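Local coordinates for protein isochorismatase hydrolase (Alkaliphilus metalliredigens, PDB 3HB7) that belongs to the isochorismatase family of cysteine-hydrolase-like proteins and is probably a hydrolase, its substrate not established, at residues E[75-78]-E[79-82]. Numbering follows the deposited sequence.
Sequences HAVK and GTWG
V77 and T80 close a type II beta turn whose corners are K78 and G79. G79 takes the third place of the turn in a left-handed conformation, in which a beta carbon would run into the carbonyl oxygen of K78; glycine is the usual residue here. The CB bond of K78 leads away from residues 79-82. At T80 the chain returns to the carbonyl of V77, and two donors of this one residue grip the same oxygen: T80 N lies 3.2 Å from V77 O, with an N-H...O angle of 152°, and T80 OG1 gives its proton to V77 O at 2.8 Å. The hydroxyl reaches the carbonyl because chi1 of 74° sets OG1 between the backbone N and C; it arrives tilted 20° from the carbonyl plane. The same torsion lays the methyl against valine, T80 CG2 standing 3.7 Å from V77 CB, and this apolar touch flanks the paired bonds. Farther on, buried G82 brings its O within 4.2 Å of A76 CB, a van der Waals contact at the far end of the loop. The turn lies within the long connection between strand 53-60 and strand 96-100, part of which is not modelled: A76 and K78 bond by backbone to H62 just beyond the first strand, A76 N also hydrogen-bonds to E60 OE1 at the end of that strand, and G82 is tied to D18 in the loop after strand 8-13.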
loop_
_atom_site.group_PDB
_atom_site.type_symbol
_atom_site.label_atom_id
_atom_site.label_comp_id
_atom_site.label_asym_id
_atom_site.label_seq_id
_atom_site.Cartn_x
_atom_site.Cartn_y
_atom_site.Cartn_z
ATOM N N HIS E 75 -33.737 3.483 -13.478
ATOM C CA HIS E 75 -34.246 4.791 -13.752
ATOM C C HIS E 75 -35.768 4.778 -13.671
ATOM O O HIS E 75 -36.386 3.746 -13.720
ATOM C CB HIS E 75 -33.715 5.278 -15.098
ATOM C CG HIS E 75 -34.043 4.371 -16.232
ATOM N ND1 HIS E 75 -35.267 3.763 -16.362
ATOM C CD2 HIS E 75 -33.315 3.969 -17.290
ATOM C CE1 HIS E 75 -35.280 3.020 -17.448
ATOM N NE2 HIS E 75 -34.109 3.134 -18.035
ATOM N N ALA E 76 -36.347 5.948 -13.510
ATOM C CA ALA E 76 -37.769 6.111 -13.438
ATOM C C ALA E 76 -38.458 5.950 -14.780
ATOM O O ALA E 76 -38.057 6.529 -15.756
ATOM C CB ALA E 76 -38.068 7.439 -12.882
ATOM N N VAL E 77 -39.527 5.185 -14.810
ATOM C CA VAL E 77 -40.181 4.854 -16.042
ATOM C C VAL E 77 -41.476 5.573 -16.233
ATOM O O VAL E 77 -42.221 5.744 -15.315
ATOM C CB VAL E 77 -40.514 3.414 -16.080
ATOM C CG1 VAL E 77 -41.246 3.110 -17.330
ATOM C CG2 VAL E 77 -39.289 2.626 -15.979
ATOM N N LYS E 78 -41.759 5.958 -17.459
ATOM C CA LYS E 78 -42.926 6.743 -17.740
ATOM C C LYS E 78 -44.182 6.000 -17.334
ATOM O O LYS E 78 -44.337 4.843 -17.618
ATOM C CB LYS E 78 -42.971 7.057 -19.228
ATOM C CG LYS E 78 -44.232 7.704 -19.693
ATOM C CD LYS E 78 -44.026 8.446 -20.979
ATOM C CE LYS E 78 -45.326 8.995 -21.545
ATOM N NZ LYS E 78 -45.823 8.210 -22.704
ATOM N N GLY E 79 -45.075 6.697 -16.655
ATOM C CA GLY E 79 -46.349 6.147 -16.259
ATOM C C GLY E 79 -46.377 5.322 -14.992
ATOM O O GLY E 79 -47.397 4.799 -14.631
ATOM N N THR E 80 -45.244 5.208 -14.333
ATOM C CA THR E 80 -45.127 4.434 -13.135
ATOM C C THR E 80 -45.099 5.327 -11.924
ATOM O O THR E 80 -44.915 6.511 -12.037
ATOM C CB THR E 80 -43.893 3.562 -13.134
ATOM O OG1 THR E 80 -42.741 4.363 -12.915
ATOM C CG2 THR E 80 -43.767 2.846 -14.415
ATOM N N TRP E 81 -45.269 4.719 -10.764
ATOM C CA TRP E 81 -45.284 5.411 -9.503
ATOM C C TRP E 81 -43.945 6.075 -9.238
ATOM O O TRP E 81 -43.875 7.152 -8.703
ATOM C CB TRP E 81 -45.642 4.428 -8.375
ATOM C CG TRP E 81 -45.523 5.000 -7.017
ATOM C CD1 TRP E 81 -46.445 5.728 -6.378
ATOM C CD2 TRP E 81 -44.407 4.912 -6.139
ATOM N NE1 TRP E 81 -45.996 6.099 -5.162
ATOM C CE2 TRP E 81 -44.737 5.612 -4.990
ATOM C CE3 TRP E 81 -43.163 4.316 -6.221
ATOM C CZ2 TRP E 81 -43.879 5.735 -3.931
ATOM C CZ3 TRP E 81 -42.318 4.437 -5.172
ATOM C CH2 TRP E 81 -42.674 5.139 -4.041
ATOM N N GLY E 82 -42.879 5.415 -9.631
ATOM C CA GLY E 82 -41.548 5.923 -9.394
ATOM C C GLY E 82 -41.295 7.232 -10.084
ATOM O O GLY E 82 -40.622 8.078 -9.565
#